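PDB 3HFT: WbmS, polysaccharide deacetylase involved in O-antigen biosynthesis from Bordetella bronchiseptica, which probably removes acetyl groups from a polysaccharide during O-antigen biosynthesis, as a zinc-dependent hydrolase of the polysaccharide deacetylase family. Local coordinates for residues V52-D55 and T56-I60; L78-I81 and R82-P85; W196-D200 and G201-L205; N215-S218 and L219-E223; H229-P232 and V233-I236. One frame throughout, in Å; residues are numbered along the deposited sequence.

Interaction 1: residues V52-D55 and T56-I60; sequences VLQD and TIDLI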
loop_
_atom_site.group_PDB
_atom_site.type_symbol
_atom_site.label_atom_id
_atom_site.label_comp_id
_atom_site.label_asym_id
_atom_site.label_seq_id
_atom_site.Cartn_x
_atom_site.Cartn_y
_atom_site.Cartn_z
ATOM N N VAL A 52 7.146 24.236 -16.796
ATOM C CA VAL A 52 5.971 23.574 -16.233
ATOM C C VAL A 52 6.037 23.575 -14.701
ATOM O O VAL A 52 5.063 23.915 -14.045
ATOM C CB VAL A 52 5.828 22.143 -16.787
ATOM C CG1 VAL A 52 4.728 21.339 -16.033
ATOM C CG2 VAL A 52 5.560 22.184 -18.296
ATOM N N LEU A 53 7.184 23.205 -14.130
ATOM C CA LEU A 53 7.318 23.188 -12.668
ATOM C C LEU A 53 7.190 24.610 -12.136
ATOM O O LEU A 53 6.493 24.843 -11.146
ATOM C CB LEU A 53 8.655 22.545 -12.245
ATOM C CG LEU A 53 8.981 22.558 -10.748
ATOM C CD1 LEU A 53 7.866 21.927 -9.918
ATOM C CD2 LEU A 53 10.300 21.835 -10.515
ATOM N N GLN A 54 7.804 25.575 -12.825
ATOM C CA GLN A 54 7.706 26.968 -12.382
ATOM C C GLN A 54 6.272 27.466 -12.308
ATOM O O GLN A 54 5.912 28.211 -11.406
ATOM C CB GLN A 54 8.500 27.916 -13.270
ATOM C CG GLN A 54 8.544 29.349 -12.672
ATOM C CD GLN A 54 9.324 29.404 -11.371
ATOM O OE1 GLN A 54 10.486 29.030 -11.352
ATOM N NE2 GLN A 54 8.693 29.849 -10.284
ATOM N N ASP A 55 5.440 27.057 -13.253
ATOM C CA ASP A 55 4.047 27.481 -13.269
ATOM C C ASP A 55 3.310 26.953 -12.060
ATOM O O ASP A 55 2.507 27.668 -11.444
ATOM C CB ASP A 55 3.367 26.985 -14.551
ATOM C CG ASP A 55 1.834 27.105 -14.492
ATOM O OD1 ASP A 55 1.321 28.211 -14.701
ATOM O OD2 ASP A 55 1.154 26.103 -14.228
ATOM N N THR A 56 3.574 25.691 -11.703
ATOM C CA THR A 56 2.943 25.126 -10.519
ATOM C C THR A 56 3.430 25.834 -9.256
ATOM O O THR A 56 2.624 26.193 -8.422
ATOM C CB THR A 56 3.140 23.612 -10.415
ATOM O OG1 THR A 56 2.622 22.968 -11.583
ATOM C CG2 THR A 56 2.359 23.076 -9.217
ATOM N N ILE A 57 4.741 26.007 -9.100
ATOM C CA ILE A 57 5.302 26.789 -7.974
ATOM C C ILE A 57 4.643 28.175 -7.865
ATOM O O ILE A 57 4.229 28.600 -6.783
ATOM C CB ILE A 57 6.849 26.948 -8.105
ATOM C CG1 ILE A 57 7.562 25.609 -7.864
ATOM C CG2 ILE A 57 7.399 27.954 -7.082
ATOM C CD1 ILE A 57 9.020 25.602 -8.261
ATOM N N ASP A 58 4.539 28.881 -8.984
ATOM C CA ASP A 58 3.926 30.219 -8.971
ATOM C C ASP A 58 2.477 30.216 -8.476
ATOM O O ASP A 58 2.069 31.072 -7.702
ATOM C CB ASP A 58 3.998 30.844 -10.352
ATOM C CG ASP A 58 5.418 31.196 -10.764
ATOM O OD1 ASP A 58 6.312 31.312 -9.886
ATOM O OD2 ASP A 58 5.622 31.342 -11.984
ATOM N N LEU A 59 1.724 29.206 -8.875
ATOM C CA LEU A 59 0.339 29.067 -8.482
ATOM C C LEU A 59 0.196 28.855 -6.969
ATOM O O LEU A 59 -0.608 29.529 -6.299
ATOM C CB LEU A 59 -0.259 27.907 -9.283
ATOM C CG LEU A 59 -1.705 27.973 -9.718
ATOM C CD1 LEU A 59 -1.971 29.265 -10.460
ATOM C CD2 LEU A 59 -2.057 26.763 -10.599
ATOM N N ILE A 60 1.009 27.963 -6.403
ATOM C CA ILE A 60 0.987 27.719 -4.947
ATOM C C ILE A 60 1.559 28.906 -4.141
ATOM O O ILE A 60 0.970 29.318 -3.134
ATOM C CB ILE A 60 1.702 26.405 -4.602
ATOM C CG1 ILE A 60 1.092 25.252 -5.403
ATOM C CG2 ILE A 60 1.597 26.091 -3.104
ATOM C CD1 ILE A 60 -0.475 25.170 -5.327
HETATM O O HOH W 1 2.083 23.848 -13.759
#
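Gln54 and Asp58 meet through their side chains, one turn apart on helix 50-63. This helix links strands 39-44 and 67-71 in a beta-alpha-beta unit of the deacetylase fold. NE2 of Gln54 gives a hydrogen bond to OD1 of Asp58 at 2.8 Å. The acceptor lies close to the plane of the amide. The carboxylate is met differently: NE2 sits above its plane, 44° out of it. A bend in the glutamine chain (chi2 66°) turns the amide along the helix toward Asp58. The other carboxylate oxygen, OD2, leans over the backbone and comes within 3.2 Å of Gln54 O, a contact of two acceptors with no bond. Beside this polar pair lies an apolar one. CG of Leu53 packs against the end of the Ile57 chain, CD1, at 3.9 Å. The helical backbone fixes these spacings. Thr56, Ile57, Asp58 and Leu59 each give their N-H to the carbonyl four residues earlier, which is the alpha-helical pattern.

Further out, Trp69 of strand 67-71 packs on Leu53, Thr56 and Ile57, so this side of the helix faces the sheet. Asp55 turns elsewhere and forms a salt bridge through OD2 with NH1 of Arg246. Of the backbone bonds across this turn, Ile57 N to Leu53 O is the straightest, 2.9 Å at 176°.

Interaction 2: residues L78-I81 and R82-P85; sequences LENI and RRNP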
loop_
_atom_site.group_PDB
_atom_site.type_symbol
_atom_site.label_atom_id
_atom_site.label_comp_id
_atom_site.label_asym_id
_atom_site.label_seq_id
_atom_site.Cartn_x
_atom_site.Cartn_y
_atom_site.Cartn_z
ATOM N N LEU A 78 14.570 23.372 -7.563
ATOM C CA LEU A 78 14.533 22.762 -6.240
ATOM C C LEU A 78 14.991 23.766 -5.178
ATOM O O LEU A 78 14.519 23.743 -4.046
ATOM C CB LEU A 78 15.391 21.494 -6.183
ATOM C CG LEU A 78 14.977 20.331 -7.088
ATOM C CD1 LEU A 78 15.724 19.055 -6.681
ATOM C CD2 LEU A 78 13.462 20.113 -7.072
ATOM N N GLU A 79 15.895 24.662 -5.549
ATOM C CA GLU A 79 16.362 25.693 -4.622
ATOM C C GLU A 79 15.238 26.686 -4.263
ATOM O O GLU A 79 15.181 27.156 -3.136
ATOM C CB GLU A 79 17.609 26.397 -5.191
ATOM C CG GLU A 79 18.366 27.277 -4.192
ATOM C CD GLU A 79 18.675 26.581 -2.858
ATOM O OE1 GLU A 79 19.016 25.375 -2.858
ATOM O OE2 GLU A 79 18.578 27.250 -1.804
ATOM N N ASN A 80 14.325 26.960 -5.198
ATOM C CA ASN A 80 13.139 27.780 -4.903
ATOM C C ASN A 80 12.302 27.122 -3.804
ATOM O O ASN A 80 11.828 27.770 -2.881
ATOM C CB ASN A 80 12.200 27.928 -6.120
ATOM C CG ASN A 80 12.855 28.583 -7.322
ATOM O OD1 ASN A 80 14.067 28.676 -7.408
ATOM N ND2 ASN A 80 12.036 29.030 -8.272
ATOM N N ILE A 81 12.117 25.818 -3.941
ATOM C CA ILE A 81 11.341 25.025 -3.000
ATOM C C ILE A 81 12.041 25.001 -1.636
ATOM O O ILE A 81 11.417 25.238 -0.602
ATOM C CB ILE A 81 11.138 23.604 -3.567
ATOM C CG1 ILE A 81 10.270 23.686 -4.843
ATOM C CG2 ILE A 81 10.540 22.658 -2.484
ATOM C CD1 ILE A 81 10.231 22.432 -5.705
ATOM N N ARG A 82 13.342 24.731 -1.618
ATOM C CA ARG A 82 14.084 24.765 -0.351
ATOM C C ARG A 82 13.938 26.117 0.362
ATOM O O ARG A 82 13.653 26.158 1.552
ATOM C CB ARG A 82 15.574 24.492 -0.574
ATOM C CG ARG A 82 15.911 23.058 -0.928
ATOM C CD ARG A 82 17.433 22.825 -0.937
ATOM N NE ARG A 82 17.806 21.696 -1.805
ATOM C CZ ARG A 82 18.141 21.787 -3.099
ATOM N NH1 ARG A 82 18.173 22.956 -3.724
ATOM N NH2 ARG A 82 18.451 20.687 -3.783
ATOM N N ARG A 83 14.163 27.214 -0.361
ATOM C CA ARG A 83 14.090 28.566 0.219
ATOM C C ARG A 83 12.773 28.910 0.875
ATOM O O ARG A 83 12.731 29.596 1.899
ATOM C CB ARG A 83 14.290 29.641 -0.857
ATOM C CG ARG A 83 15.690 29.974 -1.164
ATOM C CD ARG A 83 15.746 31.275 -1.936
ATOM N NE ARG A 83 14.945 31.219 -3.156
ATOM C CZ ARG A 83 15.404 30.836 -4.347
ATOM N NH1 ARG A 83 16.667 30.463 -4.502
ATOM N NH2 ARG A 83 14.592 30.820 -5.402
ATOM N N ASN A 84 11.686 28.508 0.242
ATOM C CA ASN A 84 10.388 28.864 0.736
ATOM C C ASN A 84 10.129 28.091 2.031
ATOM O O ASN A 84 10.046 26.853 2.025
ATOM C CB ASN A 84 9.324 28.565 -0.329
ATOM C CG ASN A 84 7.976 29.108 0.038
ATOM O OD1 ASN A 84 7.634 29.199 1.227
ATOM N ND2 ASN A 84 7.190 29.480 -0.972
ATOM N N PRO A 85 9.954 28.817 3.143
ATOM C CA PRO A 85 9.760 28.132 4.418
ATOM C C PRO A 85 8.425 27.390 4.519
ATOM O O PRO A 85 8.247 26.566 5.418
ATOM C CB PRO A 85 9.836 29.266 5.442
ATOM C CG PRO A 85 9.438 30.483 4.689
ATOM C CD PRO A 85 9.895 30.285 3.284
HETATM O O HOH W 2 18.629 29.944 -2.236
#
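Glu79 and Arg82 form the salt bridge of this contact, with Glu79 OE1 2.7 Å from Arg82 NH1. The bond is bent, 130° at the hydrogen, and reaches OE1 on its anti side. Arg82 also uses NH2, to the carbonyl of Leu117. The second charged chain, Arg83, doubles back at chi3 (-57°) over the helix. Its NH2 makes a weak hydrogen bond to Asn80 OD1 at 3.0 Å. Glu79 O lies over the centre of one face of this guanidinium, 3.8 Å above the plane. A water at the guanidinium edge joins NH1 of Arg83 to Glu79 OE2. Both arginines therefore converge on Glu79, one directly and one through water.

The van der Waals contact is slight: Leu78 CB lies over one face of the Arg82 guanidinium, 4.0 Å from NH2. Backbone bonds are helical, Arg82 N to Leu78 O and Arg83 N to Glu79 O. The last, Asn84 N to Asn80 O, is longer at 3.2 Å. Asn84 has already left the helical conformation, and its OD1 takes a bond from Leu86 N. Leu78 and Ile81 reach strands 67-71 and 87-91. The arrangement is the end of the connecting helix in a beta-alpha-beta unit.

Interaction 3: residues W196-D200 and G201-L205; sequences WYQPD and GINVL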
loop_
_atom_site.group_PDB
_atom_site.type_symbol
_atom_site.label_atom_id
_atom_site.label_comp_id
_atom_site.label_asym_id
_atom_site.label_seq_id
_atom_site.Cartn_x
_atom_site.Cartn_y
_atom_site.Cartn_z
ATOM N N TRP A 196 -14.222 15.220 -1.400
ATOM C CA TRP A 196 -13.241 14.308 -0.841
ATOM C C TRP A 196 -12.877 14.598 0.612
ATOM O O TRP A 196 -12.227 13.761 1.274
ATOM C CB TRP A 196 -11.955 14.405 -1.708
ATOM C CG TRP A 196 -11.611 15.814 -2.005
ATOM C CD1 TRP A 196 -11.968 16.517 -3.102
ATOM C CD2 TRP A 196 -10.911 16.726 -1.151
ATOM N NE1 TRP A 196 -11.540 17.824 -2.991
ATOM C CE2 TRP A 196 -10.860 17.965 -1.811
ATOM C CE3 TRP A 196 -10.316 16.607 0.103
ATOM C CZ2 TRP A 196 -10.288 19.105 -1.232
ATOM C CZ3 TRP A 196 -9.736 17.725 0.666
ATOM C CH2 TRP A 196 -9.708 18.954 -0.009
ATOM N N TYR A 197 -13.290 15.769 1.115
ATOM C CA TYR A 197 -12.836 16.291 2.396
ATOM C C TYR A 197 -13.331 15.517 3.603
ATOM O O TYR A 197 -14.525 15.262 3.745
ATOM C CB TYR A 197 -13.229 17.783 2.540
ATOM C CG TYR A 197 -12.707 18.409 3.815
ATOM C CD1 TYR A 197 -11.337 18.600 4.016
ATOM C CD2 TYR A 197 -13.578 18.786 4.832
ATOM C CE1 TYR A 197 -10.846 19.176 5.217
ATOM C CE2 TYR A 197 -13.103 19.361 6.025
ATOM C CZ TYR A 197 -11.740 19.543 6.209
ATOM O OH TYR A 197 -11.301 20.095 7.393
ATOM N N GLN A 198 -12.401 15.189 4.490
ATOM C CA GLN A 198 -12.675 14.552 5.748
ATOM C C GLN A 198 -12.352 15.530 6.902
ATOM O O GLN A 198 -11.169 15.789 7.211
ATOM C CB GLN A 198 -11.814 13.291 5.890
ATOM C CG GLN A 198 -11.864 12.366 4.666
ATOM C CD GLN A 198 -11.239 11.020 4.911
ATOM O OE1 GLN A 198 -10.578 10.796 5.942
ATOM N NE2 GLN A 198 -11.463 10.090 3.968
ATOM N N PRO A 199 -13.384 16.088 7.539
ATOM C CA PRO A 199 -13.082 16.978 8.668
ATOM C C PRO A 199 -12.472 16.206 9.801
ATOM O O PRO A 199 -11.829 16.787 10.689
ATOM C CB PRO A 199 -14.453 17.498 9.082
ATOM C CG PRO A 199 -15.429 16.643 8.448
ATOM C CD PRO A 199 -14.829 15.944 7.314
ATOM N N ASP A 200 -12.686 14.891 9.770
ATOM C CA ASP A 200 -12.281 13.962 10.820
ATOM C C ASP A 200 -11.101 13.055 10.439
ATOM O O ASP A 200 -10.774 12.138 11.189
ATOM C CB ASP A 200 -13.455 13.058 11.237
ATOM C CG ASP A 200 -14.203 12.426 10.041
ATOM O OD1 ASP A 200 -13.933 12.736 8.862
ATOM O OD2 ASP A 200 -15.121 11.633 10.315
ATOM N N GLY A 201 -10.459 13.337 9.323
ATOM C CA GLY A 201 -9.332 12.528 8.879
ATOM C C GLY A 201 -8.256 13.396 8.292
ATOM O O GLY A 201 -8.357 14.635 8.321
ATOM N N ILE A 202 -7.205 12.754 7.789
ATOM C CA ILE A 202 -6.139 13.431 7.094
ATOM C C ILE A 202 -6.455 13.533 5.611
ATOM O O ILE A 202 -6.930 12.574 5.015
ATOM C CB ILE A 202 -4.769 12.726 7.354
ATOM C CG1 ILE A 202 -3.636 13.657 6.924
ATOM C CG2 ILE A 202 -4.695 11.344 6.673
ATOM C CD1 ILE A 202 -2.277 13.079 7.204
ATOM N N ASN A 203 -6.200 14.700 4.995
ATOM C CA ASN A 203 -6.526 14.939 3.584
ATOM C C ASN A 203 -5.299 15.260 2.736
ATOM O O ASN A 203 -4.863 16.425 2.667
ATOM C CB ASN A 203 -7.499 16.116 3.495
ATOM C CG ASN A 203 -8.776 15.880 4.275
ATOM O OD1 ASN A 203 -9.752 15.331 3.724
ATOM N ND2 ASN A 203 -8.825 16.367 5.527
ATOM N N VAL A 204 -4.693 14.234 2.149
ATOM C CA VAL A 204 -3.504 14.408 1.333
ATOM C C VAL A 204 -3.927 14.259 -0.134
ATOM O O VAL A 204 -4.619 13.286 -0.510
ATOM C CB VAL A 204 -2.382 13.405 1.712
ATOM C CG1 VAL A 204 -1.103 13.711 0.918
ATOM C CG2 VAL A 204 -2.115 13.394 3.223
ATOM N N LEU A 205 -3.558 15.252 -0.948
ATOM C CA LEU A 205 -3.865 15.229 -2.379
ATOM C C LEU A 205 -2.553 15.266 -3.135
ATOM O O LEU A 205 -1.585 15.892 -2.675
ATOM C CB LEU A 205 -4.755 16.414 -2.781
ATOM C CG LEU A 205 -6.156 16.487 -2.168
ATOM C CD1 LEU A 205 -6.150 17.264 -0.828
ATOM C CD2 LEU A 205 -7.141 17.154 -3.101
#
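Asn203 sets its CG beside its own backbone N (chi1 -58°) and twists the amide by chi2 (-89°), which presents both amide ends to the backbone of Gln198. Trp196 has CG between its backbone N and carbonyl carbon (chi1 45°), and this brings the indole over Leu205. Two hydrogen bonds join Asn203 to Gln198. Gln198 N reaches Asn203 OD1 at 2.8 Å, in the carbonyl plane and on a lone pair. ND2 returns a bond to Gln198 O at 2.9 Å, with that oxygen close to the amide plane. The pair locks the asparagine flat and satisfies both polar groups of one buried residue's backbone. ND2 also bonds to Arg38 O. The Tyr197 ring lies almost parallel to the amide, 16° apart, with CE1 3.5 Å from ND2.

The Trp196 ring is covered on two faces. Leu205 CD2 makes a CH-pi contact, 4.1 Å from the centroid of the six-membered ring, and Tyr197 CB lies over the opposite face. Trp177 and Phe248 meet the same indole. Gln198 O also takes a weak bond from Gly201 N at 3.3 Å. This closes a type I beta turn from Gln198 to Gly201. The whole is a tight reversal of the chain that leads into strand 203-207 of the central parallel sheet.

Interaction 4: residues N215-S218 and L219-E223; sequences NTES and LRRYE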
loop_
_atom_site.group_PDB
_atom_site.type_symbol
_atom_site.label_atom_id
_atom_site.label_comp_id
_atom_site.label_asym_id
_atom_site.label_seq_id
_atom_site.Cartn_x
_atom_site.Cartn_y
_atom_site.Cartn_z
ATOM N N ASN A 215 -4.165 21.640 -17.331
ATOM C CA ASN A 215 -5.528 21.575 -16.779
ATOM C C ASN A 215 -6.201 20.298 -17.222
ATOM O O ASN A 215 -7.379 20.270 -17.590
ATOM C CB ASN A 215 -6.358 22.797 -17.149
ATOM C CG ASN A 215 -7.720 22.834 -16.440
ATOM O OD1 ASN A 215 -7.856 22.398 -15.290
ATOM N ND2 ASN A 215 -8.724 23.364 -17.128
ATOM N N THR A 216 -5.452 19.214 -17.104
ATOM C CA THR A 216 -5.899 17.912 -17.582
ATOM C C THR A 216 -7.229 17.454 -16.976
ATOM O O THR A 216 -7.389 17.391 -15.756
ATOM C CB THR A 216 -4.869 16.819 -17.261
ATOM O OG1 THR A 216 -3.611 17.199 -17.808
ATOM C CG2 THR A 216 -5.310 15.450 -17.799
ATOM N N GLU A 217 -8.145 17.110 -17.876
ATOM C CA GLU A 217 -9.413 16.464 -17.528
ATOM C C GLU A 217 -9.524 15.028 -18.091
ATOM O O GLU A 217 -10.429 14.312 -17.742
ATOM C CB GLU A 217 -10.572 17.306 -18.058
ATOM C CG GLU A 217 -10.930 17.102 -19.529
ATOM C CD GLU A 217 -9.920 17.624 -20.582
ATOM O OE1 GLU A 217 -8.681 17.622 -20.422
ATOM O OE2 GLU A 217 -10.394 18.000 -21.648
ATOM N N SER A 218 -8.644 14.670 -19.023
ATOM C CA SER A 218 -8.597 13.330 -19.613
ATOM C C SER A 218 -7.151 13.016 -19.923
ATOM O O SER A 218 -6.416 13.874 -20.408
ATOM C CB SER A 218 -9.416 13.254 -20.906
ATOM O OG SER A 218 -9.096 12.083 -21.664
ATOM N N LEU A 219 -6.737 11.788 -19.635
ATOM C CA LEU A 219 -5.384 11.369 -19.920
ATOM C C LEU A 219 -5.108 11.283 -21.413
ATOM O O LEU A 219 -3.946 11.231 -21.830
ATOM C CB LEU A 219 -5.061 10.059 -19.227
ATOM C CG LEU A 219 -5.078 10.179 -17.700
ATOM C CD1 LEU A 219 -4.803 8.837 -17.017
ATOM C CD2 LEU A 219 -4.074 11.243 -17.240
ATOM N N ARG A 220 -6.156 11.295 -22.236
ATOM C CA ARG A 220 -5.951 11.299 -23.657
ATOM C C ARG A 220 -5.342 12.635 -24.105
ATOM O O ARG A 220 -4.577 12.674 -25.040
ATOM C CB ARG A 220 -7.288 11.006 -24.371
ATOM C CG ARG A 220 -7.161 10.722 -25.863
ATOM C CD ARG A 220 -6.183 9.579 -26.169
ATOM N NE ARG A 220 -5.958 9.450 -27.602
ATOM C CZ ARG A 220 -6.751 8.789 -28.442
ATOM N NH1 ARG A 220 -7.834 8.153 -28.015
ATOM N NH2 ARG A 220 -6.444 8.753 -29.728
ATOM N N ARG A 221 -5.684 13.737 -23.440
ATOM C CA ARG A 221 -5.066 15.036 -23.743
ATOM C C ARG A 221 -3.567 14.935 -23.459
ATOM O O ARG A 221 -2.718 15.332 -24.269
ATOM C CB ARG A 221 -5.693 16.150 -22.890
ATOM C CG ARG A 221 -5.120 17.563 -23.115
ATOM C CD ARG A 221 -5.664 18.630 -22.154
ATOM N NE ARG A 221 -7.087 18.852 -22.410
ATOM C CZ ARG A 221 -7.568 19.607 -23.384
ATOM N NH1 ARG A 221 -6.765 20.232 -24.229
ATOM N NH2 ARG A 221 -8.885 19.707 -23.527
ATOM N N TYR A 222 -3.235 14.323 -22.331
ATOM C CA TYR A 222 -1.864 14.124 -21.934
ATOM C C TYR A 222 -1.117 13.269 -22.950
ATOM O O TYR A 222 -0.004 13.608 -23.375
ATOM C CB TYR A 222 -1.851 13.495 -20.548
ATOM C CG TYR A 222 -0.498 13.059 -20.113
ATOM C CD1 TYR A 222 0.408 13.974 -19.585
ATOM C CD2 TYR A 222 -0.107 11.727 -20.222
ATOM C CE1 TYR A 222 1.667 13.586 -19.170
ATOM C CE2 TYR A 222 1.165 11.331 -19.836
ATOM C CZ TYR A 222 2.041 12.265 -19.296
ATOM O OH TYR A 222 3.311 11.896 -18.910
ATOM N N GLU A 223 -1.725 12.172 -23.368
ATOM C CA GLU A 223 -1.092 11.300 -24.348
ATOM C C GLU A 223 -0.989 11.940 -25.735
ATOM O O GLU A 223 0.033 11.788 -26.399
ATOM C CB GLU A 223 -1.826 9.963 -24.433
ATOM C CG GLU A 223 -1.713 9.100 -23.174
ATOM C CD GLU A 223 -0.281 8.641 -22.887
ATOM O OE1 GLU A 223 0.474 8.431 -23.878
ATOM O OE2 GLU A 223 0.086 8.490 -21.674
#
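Glu217 is held side-on by Arg221, through NE and NH2 rather than the two terminal nitrogens. The pair lies at the start of helix 219-224, with Ser218 in the N-cap position. NE bonds to Glu217 OE1 at 2.8 Å, on its syn lone pair. NH2 bonds to OE2 at 3.0 Å, also on the syn side. Both bonds are nearly straight. Carboxylate and guanidinium planes are only 16° apart, so each group keeps the other from rotating. The glutamate has CG between its backbone N and carbonyl carbon (chi1 82°) and bends again at chi2, which turns the acid back toward the helix. The arginine runs out with CG and CD extended and bends at chi3 to lay its NE edge along the acid. A negative group before a helix would also suit the positive end of the helix dipole.

The pair joins the loop between helices 209-214 and 219-224 to the second of them. Before the loop, Asn215, with positive phi, ends helix 209-214 in a Schellman motif. Thr216 turns its OG1 to His211 ND1. After it, Leu219 packs on Asp180, Cys183 and Leu184 of helix 179-185. The first turn of the new helix is closed by Arg221 N, which bonds to Ser218 O at 3.1 Å. OE1 has a further, weak donor in Ser218 N at 3.3 Å.

Interaction 5: residues H229-P232 and V233-I236; sequences HRNP and VDLI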
loop_
_atom_site.group_PDB
_atom_site.type_symbol
_atom_site.label_atom_id
_atom_site.label_comp_id
_atom_site.label_asym_id
_atom_site.label_seq_id
_atom_site.Cartn_x
_atom_site.Cartn_y
_atom_site.Cartn_z
ATOM N N HIS A 229 5.303 18.247 -24.457
ATOM C CA HIS A 229 5.401 18.426 -22.992
ATOM C C HIS A 229 6.594 19.222 -22.511
ATOM O O HIS A 229 6.591 19.709 -21.382
ATOM C CB HIS A 229 5.338 17.098 -22.215
ATOM C CG HIS A 229 4.031 16.378 -22.348
ATOM N ND1 HIS A 229 3.855 15.073 -21.945
ATOM C CD2 HIS A 229 2.852 16.768 -22.888
ATOM C CE1 HIS A 229 2.614 14.699 -22.206
ATOM N NE2 HIS A 229 1.989 15.707 -22.800
ATOM N N ARG A 230 7.610 19.370 -23.351
ATOM C CA ARG A 230 8.757 20.167 -22.978
ATOM C C ARG A 230 8.928 21.366 -23.912
ATOM O O ARG A 230 9.988 21.967 -23.933
ATOM C CB ARG A 230 10.005 19.284 -22.984
ATOM C CG ARG A 230 9.791 17.953 -22.256
ATOM C CD ARG A 230 11.074 17.165 -22.122
ATOM N NE ARG A 230 11.948 17.843 -21.181
ATOM C CZ ARG A 230 11.954 17.638 -19.867
ATOM N NH1 ARG A 230 11.174 16.740 -19.309
ATOM N NH2 ARG A 230 12.772 18.340 -19.112
ATOM N N ASN A 231 7.869 21.738 -24.641
ATOM C CA ASN A 231 7.901 22.847 -25.598
ATOM C C ASN A 231 7.206 24.064 -24.993
ATOM O O ASN A 231 5.978 24.104 -24.922
ATOM C CB ASN A 231 7.198 22.425 -26.871
ATOM C CG ASN A 231 7.326 23.433 -27.972
ATOM O OD1 ASN A 231 7.381 24.641 -27.734
ATOM N ND2 ASN A 231 7.337 22.946 -29.202
ATOM N N PRO A 232 7.984 25.044 -24.514
ATOM C CA PRO A 232 7.413 26.196 -23.836
ATOM C C PRO A 232 6.595 27.141 -24.674
ATOM O O PRO A 232 5.907 27.975 -24.108
ATOM C CB PRO A 232 8.642 26.901 -23.279
ATOM C CG PRO A 232 9.699 26.515 -24.165
ATOM C CD PRO A 232 9.447 25.103 -24.500
ATOM N N VAL A 233 6.658 27.000 -26.000
ATOM C CA VAL A 233 5.884 27.806 -26.919
ATOM C C VAL A 233 4.556 27.150 -27.235
ATOM O O VAL A 233 3.531 27.785 -27.199
ATOM C CB VAL A 233 6.649 28.011 -28.248
ATOM C CG1 VAL A 233 5.767 28.713 -29.295
ATOM C CG2 VAL A 233 7.958 28.789 -28.007
ATOM N N ASP A 234 4.561 25.862 -27.527
ATOM C CA ASP A 234 3.352 25.188 -27.958
ATOM C C ASP A 234 2.492 24.581 -26.835
ATOM O O ASP A 234 1.289 24.393 -27.013
ATOM C CB ASP A 234 3.714 24.040 -28.887
ATOM C CG ASP A 234 4.113 24.492 -30.283
ATOM O OD1 ASP A 234 4.273 25.729 -30.525
ATOM O OD2 ASP A 234 4.274 23.562 -31.121
ATOM N N LEU A 235 3.093 24.214 -25.708
ATOM C CA LEU A 235 2.331 23.471 -24.702
ATOM C C LEU A 235 1.109 24.210 -24.200
ATOM O O LEU A 235 0.069 23.587 -23.932
ATOM C CB LEU A 235 3.220 23.028 -23.531
ATOM C CG LEU A 235 2.563 22.041 -22.541
ATOM C CD1 LEU A 235 2.040 20.786 -23.258
ATOM C CD2 LEU A 235 3.498 21.667 -21.346
ATOM N N ILE A 236 1.217 25.527 -24.058
ATOM C CA ILE A 236 0.119 26.328 -23.518
ATOM C C ILE A 236 -1.163 26.205 -24.400
ATOM O O ILE A 236 -2.299 26.340 -23.898
ATOM C CB ILE A 236 0.552 27.829 -23.407
ATOM C CG1 ILE A 236 -0.534 28.675 -22.730
ATOM C CG2 ILE A 236 0.901 28.416 -24.759
ATOM C CD1 ILE A 236 -0.864 28.203 -21.380
HETATM O O HOH W 3 3.676 26.797 -23.085
#
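Asn231 and Asp234 stack their flat ends, the amide of one on the carboxylate of the other. The planes are 12° apart, with ND2 3.7 Å from OD2, so this is a stacking contact and not a hydrogen bond. The second flat group is the His229 ring. Leu235 CD1 meets it at the edge, 4.1 Å from His229 CD2. The ring of Tyr222 stacks on the imidazole, and NE2 bonds to Ser225 OG.

The bonds of this turn centre on Asn231. Its CG lies anti to the backbone N (chi1 -173°), which brings OD1 round to the N-H groups ahead. Val233 N reaches OD1 at 3.0 Å in the carbonyl plane, the bond of an Asx turn. Asp234 N reaches the same oxygen at 3.1 Å, but from above that plane, 69° out of it. The backbone O of Asn231 accepts too, from Leu235 N at 3.0 Å and almost in line with its C=O. A water continues the pattern, donating to Pro232 O and weakly accepting from Ile236 N.

Leu235 carries the turn into the fold, against Phe51 and Val52 of helix 50-63 and Tyr213 of helix 209-214. Asn231 thus serves three backbone N-H groups with two oxygens. The double load on OD1 ties down the amide, which would leave its plane well set for the Asp234 carboxylate.

Overall arrangement
Interactions 1, 2, 4 and 5 form a connected series, and interaction 3 stands apart. Interactions 1 and 2 are neighbouring helices. Ile57 CD1 lies 4.1 Å from Ile81 CG1, and Gln54 OE1 lies 3.4 Å from Asn80 ND2. Interaction 5 meets helix 50-63 near its start, where Val52 CG2 is 3.7 Å from Leu235 CD2. It also meets interaction 4, with His229 NE2 3.0 Å from Tyr222 O. Interaction 3 is about 34 Å from interaction 5, centre to centre. The zinc ion is bound by Asp46, His92 and His127. The side chain of Tyr222 is about 9 Å from it, and that of Leu53 about 12 Å.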